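Local coordinates for ethanolamine utilization protein EutJ (PDB 3H1Q), which binds ATP in an actin-like ATPase fold and probably serves in ethanolamine utilisation, at residues A38-V43 / I74-E79; A59-V62 / V68-I71; S197-I202 / A237-F242. All blocks are in the same frame, centred on the assembly; numbering follows the deposited sequence.

Contact 1: residues A38-V43 / I74-E79. With ATP (adenosine-5'-triphosphate), chain C.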
loop_
_atom_site.group_PDB
_atom_site.type_symbol
_atom_site.label_atom_id
_atom_site.label_comp_id
_atom_site.label_asym_id
_atom_site.label_seq_id
_atom_site.Cartn_x
_atom_site.Cartn_y
_atom_site.Cartn_z
ATOM N N ALA A 38 -3.018 -1.528 -8.208
ATOM C CA ALA A 38 -4.434 -1.766 -8.138
ATOM C C ALA A 38 -5.142 -0.522 -7.761
ATOM O O ALA A 38 -6.350 -0.436 -7.983
ATOM C CB ALA A 38 -4.749 -2.867 -7.203
ATOM N N ASP A 39 -4.394 0.450 -7.225
ATOM C CA ASP A 39 -4.986 1.722 -6.763
ATOM C C ASP A 39 -4.018 2.910 -6.696
ATOM O O ASP A 39 -2.794 2.745 -6.591
ATOM C CB ASP A 39 -5.632 1.535 -5.381
ATOM C CG ASP A 39 -4.692 0.871 -4.381
ATOM O OD1 ASP A 39 -3.677 1.499 -3.909
ATOM O OD2 ASP A 39 -4.975 -0.323 -4.092
ATOM N N ILE A 40 -4.583 4.114 -6.740
ATOM C CA ILE A 40 -3.832 5.324 -6.518
ATOM C C ILE A 40 -4.446 5.967 -5.291
ATOM O O ILE A 40 -5.690 6.005 -5.124
ATOM C CB ILE A 40 -3.926 6.271 -7.732
ATOM C CG1 ILE A 40 -3.205 5.662 -8.928
ATOM C CG2 ILE A 40 -3.342 7.676 -7.414
ATOM C CD1 ILE A 40 -3.358 6.454 -10.206
ATOM N N VAL A 41 -3.570 6.443 -4.416
ATOM C CA VAL A 41 -3.986 7.000 -3.164
ATOM C C VAL A 41 -3.272 8.331 -3.019
ATOM O O VAL A 41 -2.056 8.447 -3.300
ATOM C CB VAL A 41 -3.645 6.067 -1.949
ATOM C CG1 VAL A 41 -4.013 6.748 -0.586
ATOM C CG2 VAL A 41 -4.345 4.716 -2.095
ATOM N N LEU A 42 -4.028 9.331 -2.571
ATOM C CA LEU A 42 -3.473 10.611 -2.231
ATOM C C LEU A 42 -3.814 10.813 -0.770
ATOM O O LEU A 42 -4.960 10.576 -0.376
ATOM C CB LEU A 42 -4.136 11.691 -3.076
ATOM C CG LEU A 42 -4.041 13.107 -2.519
ATOM C CD1 LEU A 42 -2.773 13.752 -3.018
ATOM C CD2 LEU A 42 -5.229 13.878 -2.966
ATOM N N VAL A 43 -2.831 11.284 0.004
ATOM C CA VAL A 43 -2.919 11.409 1.445
ATOM C C VAL A 43 -2.339 12.756 1.933
ATOM O O VAL A 43 -1.269 13.176 1.478
ATOM C CB VAL A 43 -2.191 10.210 2.109
ATOM C CG1 VAL A 43 -2.002 10.380 3.616
ATOM C CG2 VAL A 43 -2.945 8.891 1.818
ATOM N N ILE A 74 -2.366 10.754 -14.503
ATOM C CA ILE A 74 -2.488 12.193 -14.261
ATOM C C ILE A 74 -3.935 12.594 -14.080
ATOM O O ILE A 74 -4.281 13.320 -13.127
ATOM C CB ILE A 74 -1.805 12.974 -15.370
ATOM C CG1 ILE A 74 -0.291 12.772 -15.265
ATOM C CG2 ILE A 74 -2.154 14.459 -15.313
ATOM C CD1 ILE A 74 0.496 13.406 -16.377
ATOM N N GLN A 75 -4.788 12.080 -14.961
ATOM C CA GLN A 75 -6.228 12.200 -14.754
ATOM C C GLN A 75 -6.663 11.824 -13.331
ATOM O O GLN A 75 -7.393 12.607 -12.685
ATOM C CB GLN A 75 -6.991 11.333 -15.737
ATOM C CG GLN A 75 -7.590 12.070 -16.909
ATOM C CD GLN A 75 -7.261 11.368 -18.227
ATOM O OE1 GLN A 75 -6.084 11.174 -18.555
ATOM N NE2 GLN A 75 -8.293 10.968 -18.976
ATOM N N ILE A 76 -6.233 10.632 -12.864
ATOM C CA ILE A 76 -6.564 10.121 -11.513
ATOM C C ILE A 76 -5.972 11.037 -10.441
ATOM O O ILE A 76 -6.716 11.593 -9.624
ATOM C CB ILE A 76 -6.126 8.627 -11.263
ATOM C CG1 ILE A 76 -6.767 7.645 -12.267
ATOM C CG2 ILE A 76 -6.418 8.198 -9.809
ATOM C CD1 ILE A 76 -8.291 7.624 -12.251
ATOM N N VAL A 77 -4.659 11.231 -10.438
ATOM C CA VAL A 77 -4.109 12.156 -9.455
ATOM C C VAL A 77 -4.838 13.496 -9.503
ATOM O O VAL A 77 -5.246 14.032 -8.473
ATOM C CB VAL A 77 -2.649 12.392 -9.656
ATOM C CG1 VAL A 77 -2.139 13.439 -8.673
ATOM C CG2 VAL A 77 -1.928 11.078 -9.513
ATOM N N ARG A 78 -5.034 14.034 -10.707
ATOM C CA ARG A 78 -5.775 15.279 -10.814
ATOM C C ARG A 78 -7.131 15.179 -10.147
ATOM O O ARG A 78 -7.470 16.042 -9.345
ATOM C CB ARG A 78 -5.851 15.768 -12.246
ATOM C CG ARG A 78 -4.597 16.513 -12.574
ATOM C CD ARG A 78 -4.549 17.001 -13.991
ATOM N NE ARG A 78 -5.684 17.856 -14.327
ATOM C CZ ARG A 78 -5.665 19.181 -14.312
ATOM N NH1 ARG A 78 -4.556 19.835 -13.960
ATOM N NH2 ARG A 78 -6.769 19.850 -14.638
ATOM N N GLU A 79 -7.892 14.122 -10.421
ATOM C CA GLU A 79 -9.257 14.070 -9.885
ATOM C C GLU A 79 -9.273 13.921 -8.342
ATOM O O GLU A 79 -10.152 14.473 -7.655
ATOM C CB GLU A 79 -10.144 13.046 -10.627
ATOM C CG GLU A 79 -10.033 11.580 -10.205
ATOM C CD GLU A 79 -10.438 10.585 -11.348
ATOM O OE1 GLU A 79 -9.777 10.570 -12.444
ATOM O OE2 GLU A 79 -11.418 9.804 -11.140
HETATM P PG ATP C . 1.031 -0.780 -3.494
HETATM O O1G ATP C . -0.055 0.076 -2.860
HETATM O O2G ATP C . 1.347 -2.033 -2.723
HETATM O O3G ATP C . 2.318 -0.016 -3.781
HETATM P PB ATP C . -1.167 -1.442 -5.089
HETATM O O1B ATP C . -1.557 -2.105 -6.366
HETATM O O2B ATP C . -1.806 -0.107 -4.821
HETATM O O3B ATP C . 0.421 -1.362 -4.874
HETATM P PA ATP C . -2.354 -2.341 -2.533
HETATM O O1A ATP C . -3.144 -1.065 -2.508
HETATM O O2A ATP C . -1.321 -2.565 -1.458
HETATM O O3A ATP C . -1.539 -2.504 -3.925
HETATM O "O5'" ATP C . -3.353 -3.588 -2.660
HETATM C "C5'" ATP C . -4.290 -3.786 -3.705
HETATM C "C4'" ATP C . -4.798 -5.193 -3.472
HETATM O "O4'" ATP C . -5.373 -5.272 -2.164
HETATM C "C3'" ATP C . -5.902 -5.551 -4.438
HETATM O "O3'" ATP C . -5.693 -6.856 -4.989
HETATM C "C2'" ATP C . -7.146 -5.636 -3.594
HETATM O "O2'" ATP C . -8.032 -6.641 -4.072
HETATM C "C1'" ATP C . -6.628 -5.946 -2.200
HETATM N N9 ATP C . -7.741 -5.545 -1.273
HETATM C C8 ATP C . -8.250 -4.312 -1.057
HETATM N N7 ATP C . -9.318 -4.346 -0.213
HETATM C C5 ATP C . -9.533 -5.630 0.126
HETATM C C6 ATP C . -10.484 -6.386 0.987
HETATM N N6 ATP C . -11.459 -5.764 1.688
HETATM N N1 ATP C . -10.347 -7.736 1.058
HETATM C C2 ATP C . -9.396 -8.410 0.387
HETATM N N3 ATP C . -8.492 -7.791 -0.401
HETATM C C4 ATP C . -8.501 -6.423 -0.579
#
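Ile-76 meets Ile-40 where the helix segment 74-79 leans on the strand segment 38-43, and the contact is wholly apolar. On Ile-76 the branch methyl does the touching: CG2 stands anti to the backbone N, with CG1 beside that N (chi1 -59°), which aims CG2 at the strand while the end of the side chain turns off. CG2 lies 3.5 Å from Ile-40 CD1 and 3.8 Å from Ile-40 CB, so it rests against the flank of the strand residue from root to tip. The two isoleucines cross obliquely. Ile-40 is extended beyond CG1 (chi2 174°), and this carries its CD1 over Ile-76, whose CB is 3.7 Å away. One residue on, Val-77 adds a looser contact, its CG2 being 4.2 Å from Ile-40 CG2; it also packs on Val-33 of the neighbouring strand. Glu-79, further along, takes no part in this packing and forms a salt bridge with Lys-57.

On the strand the side chains alternate. Ile-40 and Leu-42 face the helix, Leu-42 reaching Leu-80 and Val-84 beyond the segment, whereas Asp-39 points away from it and sets its carboxylate beside the alpha and beta phosphates of ATP. Ala-38 is an observed ATP-binding residue; its N is modelled 2.4 Å from O1B, too short to be taken literally. A helix packed on one side of the five-stranded mixed sheet, with a phosphate-binding hairpin at its 30-34/39-45 strands, is typical of the actin-like ATPase fold.

Contact 2: residues A59-V62 / V68-I71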
loop_
_atom_site.group_PDB
_atom_site.type_symbol
_atom_site.label_atom_id
_atom_site.label_comp_id
_atom_site.label_asym_id
_atom_site.label_seq_id
_atom_site.Cartn_x
_atom_site.Cartn_y
_atom_site.Cartn_z
ATOM N N ALA A 59 -7.169 1.620 -9.817
ATOM C CA ALA A 59 -6.513 1.899 -11.082
ATOM C C ALA A 59 -5.194 1.175 -11.321
ATOM O O ALA A 59 -4.223 1.315 -10.568
ATOM C CB ALA A 59 -6.289 3.392 -11.230
ATOM N N SER A 60 -5.164 0.493 -12.459
ATOM C CA SER A 60 -4.010 -0.230 -12.980
ATOM C C SER A 60 -3.133 0.633 -13.872
ATOM O O SER A 60 -3.070 0.406 -15.072
ATOM C CB SER A 60 -4.551 -1.373 -13.825
ATOM O OG SER A 60 -5.737 -0.920 -14.478
ATOM N N VAL A 61 -2.443 1.612 -13.311
ATOM C CA VAL A 61 -1.541 2.434 -14.121
ATOM C C VAL A 61 -0.124 2.003 -13.909
ATOM O O VAL A 61 0.814 2.584 -14.459
ATOM C CB VAL A 61 -1.633 3.905 -13.790
ATOM C CG1 VAL A 61 -3.064 4.364 -13.935
ATOM C CG2 VAL A 61 -1.068 4.182 -12.429
ATOM N N VAL A 62 0.038 0.996 -13.064
ATOM C CA VAL A 62 1.289 0.257 -13.078
ATOM C C VAL A 62 1.001 -1.236 -13.288
ATOM O O VAL A 62 0.294 -1.877 -12.474
ATOM C CB VAL A 62 2.172 0.555 -11.866
ATOM C CG1 VAL A 62 3.536 -0.001 -12.090
ATOM C CG2 VAL A 62 2.277 2.038 -11.682
ATOM N N VAL A 68 1.875 2.115 -17.406
ATOM C CA VAL A 68 1.252 1.741 -18.684
ATOM C C VAL A 68 0.085 2.646 -19.089
ATOM O O VAL A 68 -0.444 2.506 -20.212
ATOM C CB VAL A 68 0.711 0.260 -18.703
ATOM C CG1 VAL A 68 1.804 -0.711 -18.994
ATOM C CG2 VAL A 68 -0.009 -0.104 -17.407
ATOM N N ASP A 69 -0.357 3.517 -18.177
ATOM C CA ASP A 69 -1.406 4.465 -18.498
ATOM C C ASP A 69 -1.043 5.761 -17.846
ATOM O O ASP A 69 -1.810 6.297 -17.062
ATOM C CB ASP A 69 -2.782 3.982 -18.021
ATOM C CG ASP A 69 -3.965 4.895 -18.516
ATOM O OD1 ASP A 69 -3.901 5.585 -19.571
ATOM O OD2 ASP A 69 -5.004 4.935 -17.830
ATOM N N TYR A 70 0.150 6.251 -18.150
ATOM C CA TYR A 70 0.672 7.524 -17.627
ATOM C C TYR A 70 -0.297 8.756 -17.672
ATOM O O TYR A 70 -0.367 9.552 -16.741
ATOM C CB TYR A 70 1.967 7.811 -18.368
ATOM C CG TYR A 70 2.546 9.139 -18.092
ATOM C CD1 TYR A 70 3.595 9.275 -17.197
ATOM C CD2 TYR A 70 2.071 10.263 -18.745
ATOM C CE1 TYR A 70 4.167 10.506 -16.933
ATOM C CE2 TYR A 70 2.622 11.526 -18.495
ATOM C CZ TYR A 70 3.671 11.650 -17.574
ATOM O OH TYR A 70 4.226 12.894 -17.317
ATOM N N ILE A 71 -1.043 8.893 -18.755
ATOM C CA ILE A 71 -2.068 9.922 -18.883
ATOM C C ILE A 71 -3.204 9.622 -17.926
ATOM O O ILE A 71 -3.574 10.481 -17.117
ATOM C CB ILE A 71 -2.568 10.015 -20.362
ATOM C CG1 ILE A 71 -1.480 10.638 -21.253
ATOM C CG2 ILE A 71 -3.909 10.736 -20.507
ATOM C CD1 ILE A 71 -0.442 11.504 -20.513
#
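Val-61 and Asp-69 form the more buried side of this contact, their CA atoms 4.8 Å apart as the chain doubles back over a five-residue loop. Val-61 is buried, and its CG1 is the atom that touches: it sits 3.9 Å from the backbone O of Asp-69 and 4.1 Å from Asp-69 CB. CG1 reaches this place by lying beside the backbone N of Val-61 and anti to its carbonyl carbon (chi1 -56°). The two side chains meet at an oblique angle, a methyl against a methylene, while the carboxylate is engaged with the helix start instead.

The exposed side is looser and belongs to Val-68. Its N donates to Val-61 O over 3.2 Å, but the angle at the hydrogen is 125°, so the bond is weak. Beside it, Val-68 CG2 approaches Ser-60 O at 3.9 Å and Val-62 C at 4.4 Å, van der Waals distances along backbone atoms. Both Ser-60 and Val-68 are solvent-exposed.

Asp-69 has a second task: with CG anti to its backbone N (chi1 -173°), OD1 makes a weak hydrogen bond to Gly-72 N, three residues on. Tyr-70, just after it, points away from 59-62 and packs on helix 110-117 at His-113 and Val-114. The arrangement is that of an N-cap aspartate at the start of helix 70-87, closing the loop that leads from strand 51-58 into it.

Contact 3: residues S197-I202 / A237-F242. With ATP (adenosine-5'-triphosphate), chain C.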
loop_
_atom_site.group_PDB
_atom_site.type_symbol
_atom_site.label_atom_id
_atom_site.label_comp_id
_atom_site.label_asym_id
_atom_site.label_seq_id
_atom_site.Cartn_x
_atom_site.Cartn_y
_atom_site.Cartn_z
ATOM N N SER A 197 -17.983 -10.329 4.101
ATOM C CA SER A 197 -18.863 -11.487 4.336
ATOM C C SER A 197 -18.257 -12.801 3.812
ATOM O O SER A 197 -18.261 -13.839 4.505
ATOM C CB SER A 197 -20.255 -11.243 3.707
ATOM N N ARG A 198 -17.697 -12.739 2.606
ATOM C CA ARG A 198 -17.250 -13.933 1.922
ATOM C C ARG A 198 -15.850 -14.447 2.296
ATOM O O ARG A 198 -15.514 -15.555 1.910
ATOM C CB ARG A 198 -17.359 -13.740 0.410
ATOM C CG ARG A 198 -18.440 -12.761 -0.036
ATOM C CD ARG A 198 -19.823 -13.416 -0.187
ATOM N NE ARG A 198 -19.774 -14.711 -0.884
ATOM C CZ ARG A 198 -20.178 -14.942 -2.140
ATOM N NH1 ARG A 198 -20.689 -13.968 -2.888
ATOM N NH2 ARG A 198 -20.066 -16.164 -2.654
ATOM N N HIS A 199 -15.027 -13.688 3.026
ATOM C CA HIS A 199 -13.656 -14.174 3.336
ATOM C C HIS A 199 -13.678 -15.565 3.929
ATOM O O HIS A 199 -12.843 -16.397 3.603
ATOM C CB HIS A 199 -12.908 -13.291 4.328
ATOM C CG HIS A 199 -12.658 -11.900 3.855
ATOM N ND1 HIS A 199 -11.572 -11.165 4.275
ATOM C CD2 HIS A 199 -13.357 -11.100 3.014
ATOM C CE1 HIS A 199 -11.614 -9.971 3.712
ATOM N NE2 HIS A 199 -12.691 -9.903 2.947
ATOM N N ARG A 200 -14.632 -15.803 4.825
ATOM C CA ARG A 200 -14.773 -17.100 5.457
ATOM C C ARG A 200 -14.805 -18.198 4.397
ATOM O O ARG A 200 -14.005 -19.127 4.444
ATOM C CB ARG A 200 -16.016 -17.132 6.356
ATOM C CG ARG A 200 -15.820 -16.393 7.709
ATOM C CD ARG A 200 -17.104 -16.316 8.591
ATOM N NE ARG A 200 -17.177 -15.011 9.259
ATOM C CZ ARG A 200 -17.086 -14.792 10.575
ATOM N NH1 ARG A 200 -16.956 -15.800 11.440
ATOM N NH2 ARG A 200 -17.148 -13.542 11.036
ATOM N N GLU A 201 -15.692 -18.041 3.415
ATOM C CA GLU A 201 -15.912 -19.047 2.387
ATOM C C GLU A 201 -15.037 -18.935 1.141
ATOM O O GLU A 201 -15.026 -19.861 0.337
ATOM C CB GLU A 201 -17.387 -19.087 1.997
ATOM C CG GLU A 201 -17.903 -17.857 1.296
ATOM C CD GLU A 201 -18.422 -18.160 -0.097
ATOM O OE1 GLU A 201 -17.609 -18.463 -0.998
ATOM O OE2 GLU A 201 -19.657 -18.086 -0.296
ATOM N N ILE A 202 -14.325 -17.819 0.963
ATOM C CA ILE A 202 -13.430 -17.629 -0.189
ATOM C C ILE A 202 -12.036 -18.105 0.206
ATOM O O ILE A 202 -11.122 -18.145 -0.605
ATOM C CB ILE A 202 -13.406 -16.151 -0.619
ATOM N N ALA A 237 -3.359 -8.132 2.371
ATOM C CA ALA A 237 -3.512 -8.553 3.758
ATOM C C ALA A 237 -4.841 -8.103 4.397
ATOM O O ALA A 237 -4.993 -8.142 5.605
ATOM C CB ALA A 237 -2.328 -8.066 4.578
ATOM N N TYR A 238 -5.803 -7.671 3.592
ATOM C CA TYR A 238 -7.131 -7.323 4.078
ATOM C C TYR A 238 -7.993 -8.573 4.234
ATOM O O TYR A 238 -9.175 -8.500 4.559
ATOM C CB TYR A 238 -7.818 -6.396 3.073
ATOM C CG TYR A 238 -7.972 -4.953 3.497
ATOM C CD1 TYR A 238 -8.438 -4.617 4.771
ATOM C CD2 TYR A 238 -7.697 -3.919 2.602
ATOM C CE1 TYR A 238 -8.595 -3.278 5.148
ATOM C CE2 TYR A 238 -7.846 -2.578 2.969
ATOM C CZ TYR A 238 -8.301 -2.266 4.233
ATOM O OH TYR A 238 -8.454 -0.947 4.582
ATOM N N LEU A 239 -7.416 -9.733 3.953
ATOM C CA LEU A 239 -8.166 -10.977 4.071
ATOM C C LEU A 239 -8.158 -11.349 5.546
ATOM O O LEU A 239 -7.090 -11.470 6.150
ATOM C CB LEU A 239 -7.539 -12.073 3.199
ATOM C CG LEU A 239 -8.565 -13.018 2.567
ATOM C CD1 LEU A 239 -9.628 -12.246 1.781
ATOM C CD2 LEU A 239 -7.900 -14.026 1.669
ATOM N N THR A 240 -9.333 -11.466 6.150
ATOM C CA THR A 240 -9.354 -11.845 7.563
ATOM C C THR A 240 -8.743 -13.234 7.722
ATOM O O THR A 240 -9.029 -14.170 6.942
ATOM C CB THR A 240 -10.736 -11.740 8.243
ATOM O OG1 THR A 240 -11.765 -11.942 7.274
ATOM C CG2 THR A 240 -10.904 -10.365 8.837
ATOM N N GLY A 241 -7.854 -13.327 8.708
ATOM C CA GLY A 241 -7.140 -14.552 8.972
ATOM C C GLY A 241 -5.934 -14.702 8.083
ATOM O O GLY A 241 -5.097 -15.581 8.327
ATOM N N PHE A 242 -5.837 -13.857 7.054
ATOM C CA PHE A 242 -4.619 -13.795 6.253
ATOM C C PHE A 242 -3.424 -13.822 7.188
ATOM O O PHE A 242 -2.489 -14.585 6.968
ATOM C CB PHE A 242 -4.544 -12.527 5.396
ATOM C CG PHE A 242 -3.315 -12.459 4.508
ATOM C CD1 PHE A 242 -3.411 -12.726 3.155
ATOM C CD2 PHE A 242 -2.068 -12.112 5.031
ATOM C CE1 PHE A 242 -2.283 -12.660 2.332
ATOM C CE2 PHE A 242 -0.937 -12.044 4.215
ATOM C CZ PHE A 242 -1.042 -12.324 2.870
HETATM P PG ATP C . 1.031 -0.780 -3.494
HETATM O O1G ATP C . -0.055 0.076 -2.860
HETATM O O2G ATP C . 1.347 -2.033 -2.723
HETATM O O3G ATP C . 2.318 -0.016 -3.781
HETATM P PB ATP C . -1.167 -1.442 -5.089
HETATM O O1B ATP C . -1.557 -2.105 -6.366
HETATM O O2B ATP C . -1.806 -0.107 -4.821
HETATM O O3B ATP C . 0.421 -1.362 -4.874
HETATM P PA ATP C . -2.354 -2.341 -2.533
HETATM O O1A ATP C . -3.144 -1.065 -2.508
HETATM O O2A ATP C . -1.321 -2.565 -1.458
HETATM O O3A ATP C . -1.539 -2.504 -3.925
HETATM O "O5'" ATP C . -3.353 -3.588 -2.660
HETATM C "C5'" ATP C . -4.290 -3.786 -3.705
HETATM C "C4'" ATP C . -4.798 -5.193 -3.472
HETATM O "O4'" ATP C . -5.373 -5.272 -2.164
HETATM C "C3'" ATP C . -5.902 -5.551 -4.438
HETATM O "O3'" ATP C . -5.693 -6.856 -4.989
HETATM C "C2'" ATP C . -7.146 -5.636 -3.594
HETATM O "O2'" ATP C . -8.032 -6.641 -4.072
HETATM C "C1'" ATP C . -6.628 -5.946 -2.200
HETATM N N9 ATP C . -7.741 -5.545 -1.273
HETATM C C8 ATP C . -8.250 -4.312 -1.057
HETATM N N7 ATP C . -9.318 -4.346 -0.213
HETATM C C5 ATP C . -9.533 -5.630 0.126
HETATM C C6 ATP C . -10.484 -6.386 0.987
HETATM N N6 ATP C . -11.459 -5.764 1.688
HETATM N N1 ATP C . -10.347 -7.736 1.058
HETATM C C2 ATP C . -9.396 -8.410 0.387
HETATM N N3 ATP C . -8.492 -7.791 -0.401
HETATM C C4 ATP C . -8.501 -6.423 -0.579
#
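His-199 carries this contact, and its side chain can be followed outward from helix 199-220 to the loop 237-242. At CB the nearest partner is Thr-240 OG1, 3.4 Å away, with the threonine side chain crossing that of the histidine at about a right angle. CG lies beside the backbone N and anti to the carbonyl carbon (chi1 -63°), which turns the edge of the imidazole toward the loop backbone; here CG is 3.7 Å from Leu-239 CD1. That methyl sits over one ring face, 3.6 Å from the centroid and 21° off the normal, a CH-pi contact displaced toward the rim; CD2 lies beside the same methyl. ND1 accepts the hydrogen bond from Thr-240 N, 2.9 Å long and nearly straight at 165°, with the donor almost in the ring plane, so the imidazole rotation is fixed by a backbone group. Next along the edge, CE1 faces Tyr-238 O at 3.0 Å, again close to the plane.

The loop follows strand 230-233 and the ATP-binding Gly-235, the position of the adenosine motif in the actin-like ATPase fold. It leaves through a type II turn from Leu-239 to Phe-242, with Gly-241 as the N-cap of helix 242-250.

At the tip, His-199 NE2 comes 3.7 Å from ATP N1, which lies obliquely to the ring. Tyr-238 meets the adenine too: CB is 3.4 Å from ATP C6, and CD2 is 3.3 Å from ATP N7, with N7 approaching the tyrosine ring obliquely. The hydroxyl of Tyr-238 is hydrogen-bonded to His-259 ND1, and Phe-196 stacks with the His-199 ring.

Contacts 1 and 2 adjoin each other, with centres 10 Å apart: both use helix 70-87, and contact 2 is nested within the chain loop that contact 1 closes. They touch through a probable hydrogen bond between Ala-38 O and Ala-59 N, 2.9 Å apart, and through packing of Ile-40 CD1 on Val-61 CG2 at 3.9 Å. Contact 3 follows later in the chain. Its centre is about 26 Å from that of contact 1, and their nearest atoms are about 8 Å apart, yet ATP bridges the gap, meeting contact 1 with its phosphates and contact 3 with its adenine. Contact 2 stays outside this pocket; the side chain of Val-62 is about 7 Å from the nucleotide.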